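Local coordinates for De novo designed protein CA01 (Synthetic construct, PDB 5E6G), which has no known natural function, being a computationally designed, single-chain helical protein made by strategies inspired by evolution to be structurally distinct, at residues Q32-I37 and L68-L73; K39-E44 and L128-A133; E46-R49 and E55-D58. All blocks are in the same frame, centred on the assembly; numbering follows the deposited sequence.

Contact 1: residues Q32-I37 and L68-L73; sequences QALEKI and LEAYRL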
ATOM      1  N   GLN A  32      -3.203   2.400 -11.052  1.00 25.26           N
ATOM      2  CA  GLN A  32      -3.352   1.213 -11.884  1.00 35.19           C
ATOM      3  C   GLN A  32      -2.599   0.031 -11.283  1.00 33.20           C
ATOM      4  O   GLN A  32      -3.092  -1.095 -11.282  1.00 33.91           O
ATOM      5  CB  GLN A  32      -2.856   1.493 -13.302  1.00 41.02           C
ATOM      6  CG  GLN A  32      -3.791   2.375 -14.111  1.00 45.87           C
ATOM      7  CD  GLN A  32      -3.150   2.899 -15.381  1.00 61.93           C
ATOM      8  OE1 GLN A  32      -1.967   2.673 -15.632  1.00 66.91           O
ATOM      9  NE2 GLN A  32      -3.932   3.606 -16.188  1.00 62.26           N
ATOM     10  N   ALA A  33      -1.401   0.298 -10.771  1.00 37.26           N
ATOM     11  CA  ALA A  33      -0.613  -0.727 -10.099  1.00 32.26           C
ATOM     12  C   ALA A  33      -1.345  -1.228  -8.859  1.00 33.08           C
ATOM     13  O   ALA A  33      -1.335  -2.417  -8.563  1.00 35.83           O
ATOM     14  CB  ALA A  33       0.756  -0.188  -9.726  1.00 30.69           C
ATOM     15  N   LEU A  34      -1.986  -0.313  -8.141  1.00 32.60           N
ATOM     16  CA  LEU A  34      -2.716  -0.673  -6.930  1.00 34.71           C
ATOM     17  C   LEU A  34      -3.947  -1.521  -7.243  1.00 34.12           C
ATOM     18  O   LEU A  34      -4.362  -2.343  -6.425  1.00 38.14           O
ATOM     19  CB  LEU A  34      -3.125   0.586  -6.165  1.00 26.83           C
ATOM     20  CG  LEU A  34      -1.990   1.305  -5.431  1.00 24.99           C
ATOM     21  CD1 LEU A  34      -2.394   2.731  -5.094  1.00 22.87           C
ATOM     22  CD2 LEU A  34      -1.594   0.545  -4.169  1.00 20.66           C
ATOM     23  N   GLU A  35      -4.529  -1.320  -8.422  1.00 36.63           N
ATOM     24  CA  GLU A  35      -5.702  -2.090  -8.831  1.00 34.39           C
ATOM     25  C   GLU A  35      -5.386  -3.578  -8.929  1.00 35.51           C
ATOM     26  O   GLU A  35      -6.116  -4.410  -8.390  1.00 36.68           O
ATOM     27  CB  GLU A  35      -6.243  -1.591 -10.173  1.00 40.49           C
ATOM     28  CG  GLU A  35      -7.322  -0.530 -10.053  1.00 53.70           C
ATOM     29  CD  GLU A  35      -8.020  -0.262 -11.372  1.00 71.99           C
ATOM     30  OE1 GLU A  35      -8.985  -0.988 -11.693  1.00 81.17           O
ATOM     31  OE2 GLU A  35      -7.603   0.673 -12.088  1.00 55.21           O
ATOM     32  N   LYS A  36      -4.300  -3.911  -9.620  1.00 30.14           N
ATOM     33  CA  LYS A  36      -3.919  -5.308  -9.800  1.00 48.86           C
ATOM     34  C   LYS A  36      -3.407  -5.891  -8.483  1.00 40.83           C
ATOM     35  O   LYS A  36      -3.645  -7.059  -8.185  1.00 49.68           O
ATOM     36  CB  LYS A  36      -2.863  -5.444 -10.906  1.00 43.01           C
ATOM     37  CG  LYS A  36      -1.442  -5.115 -10.485  1.00 61.42           C
ATOM     38  CD  LYS A  36      -0.656  -4.481 -11.621  1.00 65.57           C
ATOM     39  CE  LYS A  36       0.809  -4.292 -11.253  1.00 68.89           C
ATOM     40  NZ  LYS A  36       0.997  -3.880  -9.832  1.00 36.61           N
ATOM     41  N   ILE A  37      -2.719  -5.065  -7.697  1.00 47.71           N
ATOM     42  CA  ILE A  37      -2.213  -5.475  -6.390  1.00 27.97           C
ATOM     43  C   ILE A  37      -3.353  -5.920  -5.478  1.00 34.30           C
ATOM     44  O   ILE A  37      -3.253  -6.944  -4.802  1.00 25.95           O
ATOM     45  CB  ILE A  37      -1.423  -4.330  -5.710  1.00 34.30           C
ATOM     46  CG1 ILE A  37      -0.049  -4.179  -6.362  1.00 37.09           C
ATOM     47  CG2 ILE A  37      -1.243  -4.594  -4.214  1.00 24.00           C
ATOM     48  CD1 ILE A  37       0.698  -2.913  -5.962  1.00 32.22           C
ATOM     49  N   LEU A  68      -6.002  -0.111  -0.641  1.00 24.44           N
ATOM     50  CA  LEU A  68      -7.331   0.394  -0.949  1.00 26.80           C
ATOM     51  C   LEU A  68      -7.433   1.876  -0.605  1.00 26.49           C
ATOM     52  O   LEU A  68      -7.854   2.683  -1.430  1.00 20.81           O
ATOM     53  CB  LEU A  68      -8.391  -0.406  -0.189  1.00 29.89           C
ATOM     54  CG  LEU A  68      -9.854  -0.025  -0.423  1.00 27.34           C
ATOM     55  CD1 LEU A  68     -10.238  -0.184  -1.885  1.00 27.30           C
ATOM     56  CD2 LEU A  68     -10.756  -0.871   0.460  1.00 37.57           C
ATOM     57  N   GLU A  69      -7.036   2.227   0.613  1.00 21.65           N
ATOM     58  CA  GLU A  69      -7.065   3.615   1.051  1.00 25.36           C
ATOM     59  C   GLU A  69      -6.114   4.474   0.220  1.00 30.31           C
ATOM     60  O   GLU A  69      -6.447   5.601  -0.147  1.00 18.69           O
ATOM     61  CB  GLU A  69      -6.705   3.713   2.535  1.00 26.14           C
ATOM     62  CG  GLU A  69      -6.700   5.132   3.092  1.00 29.10           C
ATOM     63  CD  GLU A  69      -8.075   5.780   3.082  1.00 39.33           C
ATOM     64  OE1 GLU A  69      -9.070   5.094   2.755  1.00 27.87           O
ATOM     65  OE2 GLU A  69      -8.158   6.982   3.407  1.00 32.10           O
ATOM     66  N   ALA A  70      -4.932   3.941  -0.070  1.00 22.28           N
ATOM     67  CA  ALA A  70      -3.965   4.645  -0.902  1.00 21.46           C
ATOM     68  C   ALA A  70      -4.572   4.936  -2.266  1.00 23.51           C
ATOM     69  O   ALA A  70      -4.413   6.027  -2.816  1.00 18.73           O
ATOM     70  CB  ALA A  70      -2.694   3.831  -1.048  1.00 26.57           C
ATOM     71  N   TYR A  71      -5.279   3.948  -2.801  1.00 22.70           N
ATOM     72  CA  TYR A  71      -5.924   4.079  -4.097  1.00 21.05           C
ATOM     73  C   TYR A  71      -6.959   5.208  -4.118  1.00 26.42           C
ATOM     74  O   TYR A  71      -6.936   6.054  -5.015  1.00 21.27           O
ATOM     75  CB  TYR A  71      -6.587   2.756  -4.488  1.00 28.41           C
ATOM     76  CG  TYR A  71      -7.430   2.850  -5.738  1.00 26.01           C
ATOM     77  CD1 TYR A  71      -8.778   3.176  -5.661  1.00 24.23           C
ATOM     78  CD2 TYR A  71      -6.882   2.616  -6.990  1.00 26.41           C
ATOM     79  CE1 TYR A  71      -9.561   3.268  -6.793  1.00 39.95           C
ATOM     80  CE2 TYR A  71      -7.658   2.705  -8.137  1.00 35.96           C
ATOM     81  CZ  TYR A  71      -8.997   3.031  -8.034  1.00 38.60           C
ATOM     82  OH  TYR A  71      -9.770   3.119  -9.177  1.00 61.12           O
ATOM     83  N   ARG A  72      -7.864   5.220  -3.142  1.00 23.55           N
ATOM     84  CA  ARG A  72      -8.963   6.181  -3.150  1.00 32.94           C
ATOM     85  C   ARG A  72      -8.455   7.605  -2.929  1.00 24.93           C
ATOM     86  O   ARG A  72      -9.029   8.563  -3.450  1.00 26.32           O
ATOM     87  CB  ARG A  72     -10.023   5.818  -2.097  1.00 26.82           C
ATOM     88  CG  ARG A  72      -9.645   6.057  -0.633  1.00 41.81           C
ATOM     89  CD  ARG A  72     -10.794   6.687   0.160  1.00 33.31           C
ATOM     90  NE  ARG A  72     -10.613   8.130   0.350  1.00 39.86           N
ATOM     91  CZ  ARG A  72     -11.546   9.056   0.130  1.00 59.22           C
ATOM     92  NH1 ARG A  72     -12.759   8.721  -0.295  1.00 51.59           N
ATOM     93  NH2 ARG A  72     -11.262  10.333   0.341  1.00 76.11           N
ATOM     94  N   LEU A  73      -7.375   7.738  -2.167  1.00 21.93           N
ATOM     95  CA  LEU A  73      -6.779   9.043  -1.911  1.00 23.59           C
ATOM     96  C   LEU A  73      -6.237   9.642  -3.202  1.00 21.94           C
ATOM     97  O   LEU A  73      -6.456  10.819  -3.490  1.00 20.67           O
ATOM     98  CB  LEU A  73      -5.668   8.935  -0.866  1.00 18.38           C
ATOM     99  CG  LEU A  73      -6.142   8.764   0.578  1.00 16.88           C
ATOM    100  CD1 LEU A  73      -4.996   8.318   1.469  1.00 14.02           C
ATOM    101  CD2 LEU A  73      -6.760  10.058   1.102  1.00 23.85           C
TER

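Contact 2: residues K39-E44 and L128-A133; sequences KQLENE and LVFYPA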
ATOM      1  N   LYS A  39      -6.121  -7.060  -6.416  1.00 30.12           N
ATOM      2  CA  LYS A  39      -6.628  -8.302  -6.987  1.00 45.72           C
ATOM      3  C   LYS A  39      -5.739  -9.465  -6.561  1.00 27.63           C
ATOM      4  O   LYS A  39      -6.227 -10.531  -6.190  1.00 32.14           O
ATOM      5  CB  LYS A  39      -6.687  -8.203  -8.512  1.00 43.62           C
ATOM      6  CG  LYS A  39      -7.922  -8.835  -9.135  1.00 59.07           C
ATOM      7  CD  LYS A  39      -8.102  -8.385 -10.578  1.00 76.04           C
ATOM      8  CE  LYS A  39      -8.678  -6.977 -10.667  1.00 65.66           C
ATOM      9  NZ  LYS A  39     -10.099  -6.926 -10.225  1.00 65.93           N
ATOM     10  N   GLN A  40      -4.430  -9.242  -6.611  1.00 41.46           N
ATOM     11  CA  GLN A  40      -3.460 -10.231  -6.161  1.00 36.43           C
ATOM     12  C   GLN A  40      -3.638 -10.531  -4.676  1.00 36.94           C
ATOM     13  O   GLN A  40      -3.598 -11.688  -4.260  1.00 36.01           O
ATOM     14  CB  GLN A  40      -2.036  -9.743  -6.431  1.00 37.38           C
ATOM     15  CG  GLN A  40      -1.682  -9.671  -7.908  1.00 41.36           C
ATOM     16  CD  GLN A  40      -0.338  -9.017  -8.163  1.00 54.17           C
ATOM     17  OE1 GLN A  40       0.131  -8.199  -7.369  1.00 46.81           O
ATOM     18  NE2 GLN A  40       0.294  -9.378  -9.275  1.00 67.31           N
ATOM     19  N   LEU A  41      -3.843  -9.485  -3.882  1.00 26.60           N
ATOM     20  CA  LEU A  41      -4.012  -9.640  -2.441  1.00 37.16           C
ATOM     21  C   LEU A  41      -5.269 -10.441  -2.107  1.00 36.80           C
ATOM     22  O   LEU A  41      -5.288 -11.192  -1.132  1.00 31.73           O
ATOM     23  CB  LEU A  41      -4.066  -8.268  -1.759  1.00 28.85           C
ATOM     24  CG  LEU A  41      -2.737  -7.511  -1.679  1.00 30.26           C
ATOM     25  CD1 LEU A  41      -2.963  -6.056  -1.300  1.00 23.77           C
ATOM     26  CD2 LEU A  41      -1.796  -8.176  -0.686  1.00 36.16           C
ATOM     27  N   GLU A  42      -6.315 -10.278  -2.914  1.00 37.96           N
ATOM     28  CA  GLU A  42      -7.543 -11.050  -2.733  1.00 34.73           C
ATOM     29  C   GLU A  42      -7.253 -12.543  -2.819  1.00 36.52           C
ATOM     30  O   GLU A  42      -7.755 -13.331  -2.016  1.00 35.66           O
ATOM     31  CB  GLU A  42      -8.593 -10.668  -3.780  1.00 44.63           C
ATOM     32  CG  GLU A  42      -9.423  -9.445  -3.427  1.00 52.33           C
ATOM     33  CD  GLU A  42     -10.626  -9.276  -4.338  1.00 65.99           C
ATOM     34  OE1 GLU A  42     -11.431 -10.226  -4.448  1.00 47.52           O
ATOM     35  OE2 GLU A  42     -10.763  -8.194  -4.948  1.00 79.14           O
ATOM     36  N   ASN A  43      -6.439 -12.924  -3.797  1.00 29.00           N
ATOM     37  CA  ASN A  43      -6.074 -14.321  -3.983  1.00 37.93           C
ATOM     38  C   ASN A  43      -5.229 -14.827  -2.817  1.00 39.00           C
ATOM     39  O   ASN A  43      -5.491 -15.899  -2.274  1.00 42.17           O
ATOM     40  CB  ASN A  43      -5.318 -14.505  -5.300  1.00 34.94           C
ATOM     41  CG  ASN A  43      -5.337 -15.945  -5.788  1.00 64.18           C
ATOM     42  OD1 ASN A  43      -6.359 -16.626  -5.713  1.00 68.27           O
ATOM     43  ND2 ASN A  43      -4.200 -16.416  -6.285  1.00 61.50           N
ATOM     44  N   GLU A  44      -4.221 -14.047  -2.434  1.00 35.69           N
ATOM     45  CA  GLU A  44      -3.346 -14.409  -1.322  1.00 32.15           C
ATOM     46  C   GLU A  44      -4.148 -14.604  -0.040  1.00 32.09           C
ATOM     47  O   GLU A  44      -3.803 -15.436   0.798  1.00 35.17           O
ATOM     48  CB  GLU A  44      -2.274 -13.339  -1.106  1.00 29.70           C
ATOM     49  CG  GLU A  44      -1.339 -13.129  -2.290  1.00 29.65           C
ATOM     50  CD  GLU A  44      -0.457 -14.334  -2.577  1.00 41.68           C
ATOM     51  OE1 GLU A  44      -0.350 -15.224  -1.708  1.00 31.25           O
ATOM     52  OE2 GLU A  44       0.129 -14.387  -3.678  1.00 40.52           O
ATOM     53  N   LEU A 128       5.480  -0.122  -1.405  1.00 25.09           N
ATOM     54  CA  LEU A 128       4.722   0.618  -0.402  1.00 24.65           C
ATOM     55  C   LEU A 128       3.800  -0.319   0.373  1.00 18.22           C
ATOM     56  O   LEU A 128       3.714  -0.251   1.598  1.00 20.79           O
ATOM     57  CB  LEU A 128       3.911   1.737  -1.063  1.00 20.05           C
ATOM     58  CG  LEU A 128       3.036   2.597  -0.148  1.00 16.93           C
ATOM     59  CD1 LEU A 128       3.896   3.464   0.759  1.00 23.16           C
ATOM     60  CD2 LEU A 128       2.083   3.452  -0.970  1.00 28.06           C
ATOM     61  N   VAL A 129       3.127  -1.205  -0.352  1.00 23.20           N
ATOM     62  CA  VAL A 129       2.138  -2.092   0.244  1.00 18.78           C
ATOM     63  C   VAL A 129       2.779  -3.322   0.891  1.00 26.09           C
ATOM     64  O   VAL A 129       2.373  -3.740   1.977  1.00 18.54           O
ATOM     65  CB  VAL A 129       1.104  -2.547  -0.817  1.00 26.27           C
ATOM     66  CG1 VAL A 129       0.148  -3.594  -0.249  1.00 25.61           C
ATOM     67  CG2 VAL A 129       0.325  -1.354  -1.335  1.00 32.39           C
ATOM     68  N   PHE A 130       3.783  -3.893   0.232  1.00 25.35           N
ATOM     69  CA  PHE A 130       4.305  -5.201   0.632  1.00 18.50           C
ATOM     70  C   PHE A 130       5.445  -5.144   1.645  1.00 23.76           C
ATOM     71  O   PHE A 130       5.614  -6.077   2.430  1.00 24.19           O
ATOM     72  CB  PHE A 130       4.764  -5.978  -0.604  1.00 22.21           C
ATOM     73  CG  PHE A 130       3.632  -6.572  -1.395  1.00 22.50           C
ATOM     74  CD1 PHE A 130       3.061  -7.772  -1.010  1.00 33.46           C
ATOM     75  CD2 PHE A 130       3.137  -5.930  -2.517  1.00 20.03           C
ATOM     76  CE1 PHE A 130       2.020  -8.322  -1.731  1.00 39.48           C
ATOM     77  CE2 PHE A 130       2.097  -6.475  -3.242  1.00 26.25           C
ATOM     78  CZ  PHE A 130       1.537  -7.672  -2.848  1.00 34.03           C
ATOM     79  N   TYR A 131       6.230  -4.070   1.636  1.00 23.36           N
ATOM     80  CA  TYR A 131       7.354  -3.960   2.569  1.00 18.33           C
ATOM     81  C   TYR A 131       6.880  -3.958   4.026  1.00 25.48           C
ATOM     82  O   TYR A 131       7.470  -4.639   4.866  1.00 22.46           O
ATOM     83  CB  TYR A 131       8.189  -2.703   2.282  1.00 24.44           C
ATOM     84  CG  TYR A 131       9.356  -2.528   3.227  1.00 20.57           C
ATOM     85  CD1 TYR A 131      10.607  -3.046   2.917  1.00 29.77           C
ATOM     86  CD2 TYR A 131       9.208  -1.853   4.431  1.00 23.55           C
ATOM     87  CE1 TYR A 131      11.675  -2.895   3.775  1.00 29.13           C
ATOM     88  CE2 TYR A 131      10.270  -1.698   5.299  1.00 33.91           C
ATOM     89  CZ  TYR A 131      11.502  -2.220   4.967  1.00 39.78           C
ATOM     90  OH  TYR A 131      12.563  -2.064   5.828  1.00 43.23           O
ATOM     91  N   PRO A 132       5.812  -3.200   4.334  1.00 32.95           N
ATOM     92  CA  PRO A 132       5.310  -3.234   5.712  1.00 26.21           C
ATOM     93  C   PRO A 132       4.515  -4.506   6.011  1.00 18.24           C
ATOM     94  O   PRO A 132       4.231  -4.788   7.174  1.00 27.75           O
ATOM     95  CB  PRO A 132       4.405  -1.991   5.794  1.00 24.83           C
ATOM     96  CG  PRO A 132       4.669  -1.207   4.539  1.00 30.41           C
ATOM     97  CD  PRO A 132       5.080  -2.213   3.526  1.00 20.90           C
ATOM     98  N   ALA A 133       4.169  -5.262   4.971  1.00 26.99           N
ATOM     99  CA  ALA A 133       3.393  -6.491   5.137  1.00 27.75           C
ATOM    100  C   ALA A 133       4.268  -7.651   5.602  1.00 32.79           C
ATOM    101  O   ALA A 133       3.769  -8.732   5.914  1.00 35.57           O
ATOM    102  CB  ALA A 133       2.699  -6.854   3.833  1.00 20.17           C
TER

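Contact 3: residues E46-R49 and E55-D58; sequences EIAR and ERED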
ATOM      1  N   GLU A  46      -7.373 -15.576  -0.028  1.00 36.34           N
ATOM      2  CA  GLU A  46      -8.097 -16.823  -0.258  1.00 43.54           C
ATOM      3  C   GLU A  46      -7.209 -18.026   0.045  1.00 38.57           C
ATOM      4  O   GLU A  46      -7.597 -18.919   0.798  1.00 43.10           O
ATOM      5  CB  GLU A  46      -8.603 -16.898  -1.702  1.00 54.82           C
ATOM      6  CG  GLU A  46      -9.800 -16.009  -1.993  1.00 73.69           C
ATOM      7  CD  GLU A  46     -10.141 -15.960  -3.471  1.00 81.27           C
ATOM      8  OE1 GLU A  46     -10.838 -15.011  -3.892  1.00 74.83           O
ATOM      9  OE2 GLU A  46      -9.714 -16.870  -4.214  1.00 74.99           O
ATOM     10  N   ILE A  47      -6.018 -18.036  -0.548  1.00 37.12           N
ATOM     11  CA  ILE A  47      -5.064 -19.124  -0.363  1.00 43.89           C
ATOM     12  C   ILE A  47      -4.706 -19.297   1.110  1.00 55.26           C
ATOM     13  O   ILE A  47      -4.684 -20.416   1.624  1.00 44.62           O
ATOM     14  CB  ILE A  47      -3.772 -18.879  -1.177  1.00 44.95           C
ATOM     15  CG1 ILE A  47      -4.089 -18.866  -2.674  1.00 36.38           C
ATOM     16  CG2 ILE A  47      -2.723 -19.953  -0.868  1.00 30.95           C
ATOM     17  CD1 ILE A  47      -2.907 -18.515  -3.567  1.00 40.02           C
ATOM     18  N   ALA A  48      -4.422 -18.187   1.783  1.00 40.61           N
ATOM     19  CA  ALA A  48      -4.034 -18.222   3.187  1.00 52.15           C
ATOM     20  C   ALA A  48      -5.169 -18.757   4.055  1.00 51.09           C
ATOM     21  O   ALA A  48      -4.941 -19.518   4.995  1.00 39.42           O
ATOM     22  CB  ALA A  48      -3.620 -16.835   3.654  1.00 32.19           C
ATOM     23  N   ARG A  49      -6.393 -18.355   3.726  1.00 46.98           N
ATOM     24  CA  ARG A  49      -7.567 -18.744   4.501  1.00 44.11           C
ATOM     25  C   ARG A  49      -7.899 -20.219   4.297  1.00 61.96           C
ATOM     26  O   ARG A  49      -8.254 -20.922   5.245  1.00 44.05           O
ATOM     27  CB  ARG A  49      -8.766 -17.873   4.117  1.00 48.19           C
ATOM     28  CG  ARG A  49      -9.973 -18.025   5.032  1.00 59.99           C
ATOM     29  CD  ARG A  49     -11.131 -17.151   4.571  1.00 56.01           C
ATOM     30  NE  ARG A  49     -11.629 -17.559   3.256  1.00 80.81           N
ATOM     31  CZ  ARG A  49     -11.998 -16.724   2.285  1.00 75.58           C
ATOM     32  NH1 ARG A  49     -11.943 -15.408   2.463  1.00 59.23           N
ATOM     33  NH2 ARG A  49     -12.437 -17.209   1.128  1.00 66.35           N
ATOM     34  N   GLU A  55      -2.363 -16.038  10.499  1.00 33.54           N
ATOM     35  CA  GLU A  55      -1.351 -14.994  10.628  1.00 43.27           C
ATOM     36  C   GLU A  55      -1.048 -14.381   9.267  1.00 42.80           C
ATOM     37  O   GLU A  55      -0.959 -13.161   9.122  1.00 35.51           O
ATOM     38  CB  GLU A  55      -0.079 -15.567  11.260  1.00 37.27           C
ATOM     39  CG  GLU A  55       1.010 -14.537  11.547  1.00 47.83           C
ATOM     40  CD  GLU A  55       2.020 -14.365  10.416  1.00 55.05           C
ATOM     41  OE1 GLU A  55       1.975 -15.122   9.421  1.00 39.03           O
ATOM     42  OE2 GLU A  55       2.873 -13.460  10.533  1.00 65.79           O
ATOM     43  N   ARG A  56      -0.911 -15.242   8.266  1.00 34.35           N
ATOM     44  CA  ARG A  56      -0.652 -14.815   6.900  1.00 31.88           C
ATOM     45  C   ARG A  56      -1.860 -14.090   6.312  1.00 32.71           C
ATOM     46  O   ARG A  56      -1.712 -13.073   5.632  1.00 29.19           O
ATOM     47  CB  ARG A  56      -0.292 -16.026   6.042  1.00 35.85           C
ATOM     48  CG  ARG A  56       0.312 -15.707   4.687  1.00 27.70           C
ATOM     49  CD  ARG A  56       1.004 -16.936   4.122  1.00 42.15           C
ATOM     50  NE  ARG A  56       2.069 -17.403   5.008  1.00 32.40           N
ATOM     51  CZ  ARG A  56       3.295 -16.888   5.053  1.00 36.67           C
ATOM     52  NH1 ARG A  56       3.636 -15.882   4.258  1.00 33.34           N
ATOM     53  NH2 ARG A  56       4.186 -17.386   5.899  1.00 41.85           N
ATOM     54  N   GLU A  57      -3.050 -14.622   6.574  1.00 34.46           N
ATOM     55  CA  GLU A  57      -4.282 -14.033   6.058  1.00 44.15           C
ATOM     56  C   GLU A  57      -4.469 -12.610   6.578  1.00 28.84           C
ATOM     57  O   GLU A  57      -4.733 -11.694   5.803  1.00 25.09           O
ATOM     58  CB  GLU A  57      -5.493 -14.891   6.438  1.00 34.56           C
ATOM     59  CG  GLU A  57      -6.798 -14.397   5.844  1.00 48.41           C
ATOM     60  CD  GLU A  57      -7.999 -15.258   6.224  1.00 45.06           C
ATOM     61  OE1 GLU A  57      -7.785 -16.409   6.655  1.00 44.21           O
ATOM     62  OE2 GLU A  57      -9.152 -14.783   6.071  1.00 50.61           O
ATOM     63  N   ASP A  58      -4.327 -12.437   7.888  1.00 28.62           N
ATOM     64  CA  ASP A  58      -4.482 -11.130   8.514  1.00 37.06           C
ATOM     65  C   ASP A  58      -3.522 -10.106   7.917  1.00 44.72           C
ATOM     66  O   ASP A  58      -3.918  -8.984   7.601  1.00 26.76           O
ATOM     67  CB  ASP A  58      -4.260 -11.229  10.025  1.00 34.44           C
ATOM     68  CG  ASP A  58      -5.326 -12.053  10.719  1.00 36.05           C
ATOM     69  OD1 ASP A  58      -6.383 -12.308  10.103  1.00 38.98           O
ATOM     70  OD2 ASP A  58      -5.111 -12.438  11.887  1.00 44.67           O
TER

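Contact 1: residues Q32-I37 and L68-L73
Leu34 and Tyr71 mark where helices 24-50 and 54-75 come together here: their CA atoms lie 6.4 Å apart, and the short axes run roughly antiparallel, at 150° between their directions, with a closest approach of 9.6 Å. Leu34 turns its CB at the partner helix and lays one methyl against the backbone of helix 54-75, CD1 standing 3.9 Å from the N of Tyr71. The same methyl meets the CB of Ala70 at 4.2 Å, consistent with the small alanine leaving room for the leucine branch. Beyond CG, the second torsion of Leu34 (chi2 162°) extends CD1 to helix 54-75 and leaves the other methyl, CD2, to meet Val129 of helix 121-130. The two long helices form an antiparallel helical hairpin in this all-helical fold, and helix 121-130 packs on the Leu34 side of the pair, where Ala33 touches Ala125. Toward solvent, Tyr71 closes the edge of the interface. Its CG lies anti to the backbone N (chi1 173°), which swings the ring across to helix 24-50, where CB of Leu34 sits at the ring edge, near its plane. Glu35 adds the aliphatic part of its chain: CG is 3.8 Å from CE2 of the tyrosine, in an oblique approach, while the carboxylate is turned steeply to the ring. Arg31, one turn before Glu35, also touches the Tyr71 side chain.

Contact 2: residues K39-E44 and L128-A133
Leu41 and Val129 lie in the apolar interior of this helical fold, with Phe130 at its border, where helix 24-50 faces the last part of helix 121-130. Both contacts of this small hydrophobic interface run through the leucine, whose two methyls divide the work. CD1 meets CG1 of Val129 tip to tip at 4.1 Å, and CD2 goes to the phenylalanine. The backbones stay well apart, the CA atoms of Leu41 and Phe130 being 9.9 Å from each other, so the distance is bridged by side chains. Val129 offers CG1 to Leu41 because that branch stands anti to its backbone N (chi1 174°). Tyr60 of helix 54-75 packs on Leu41 and Ala63 on Val129, bringing a third helix to the same cluster. At its polar margin Gln40 uses OE1 to accept a hydrogen bond from NH1 of Arg126. The leucine and the Phe130 ring pass one another, pointing opposite ways, and CD2 of Leu41 approaches the ring obliquely, 4.0 Å from both CE1 and CZ of Phe130.

Contact 3: residues E46-R49 and E55-D58
Ala48 and Glu57 make the close packing at the turn of a helical hairpin, where the last turns of helix 24-50 meet the first turns of helix 54-75 across a short loop. Their CA atoms are only 5.1 Å apart, a spacing consistent with the small alanine side chain: its CB lies 3.7 Å from the N of Glu57 and 3.9 Å from the glutamate CB. The CB of Arg56 borders the same methyl, while its guanidinium turns to a salt bridge with Asp53 in the loop. Glu57, with CG anti to the backbone N (chi1 -176°) and its chain extended beyond, runs out across Arg49. There OE1 of Glu57 lies 3.1 Å from CB of Arg49, and OE2 is 3.4 Å from CD of the arginine. The carboxylate thus rests on the aliphatic stem of Arg49, the carboxylate and guanidinium planes 73° apart. Were Glu57 replaced by an alanine, NE of Arg61 would probably lose this carboxylate and the stem of Arg49 its cover. The charged ends of Arg49 and Glu57 remain apart, NH1 to OE2 being 4.6 Å, so no salt bridge forms between them and their attraction is probably a weaker, longer-range one, while the glutamate is paired chiefly through OE2 with NE of Arg61.

Helix 24-50 carries one side of all three contacts, which follow one another along it. Contacts 1 and 2, with centres 11 Å apart, join directly: CD2 of Leu34 meets CG2 of Val129 at 3.9 Å, and CG2 of Ile37 lies 4.0 Å from CE2 of Phe130, so they share one continuous apolar core. Contacts 2 and 3, with centres also 11 Å apart, adjoin in sequence but do not otherwise touch. Contacts 1 and 3 pair the same two helices, yet their centres are 20 Å apart and nearest atoms about 11 Å. Contact 3 sits at the hairpin turn, about 17 Å from the chain centre, against about 7 Å for the others.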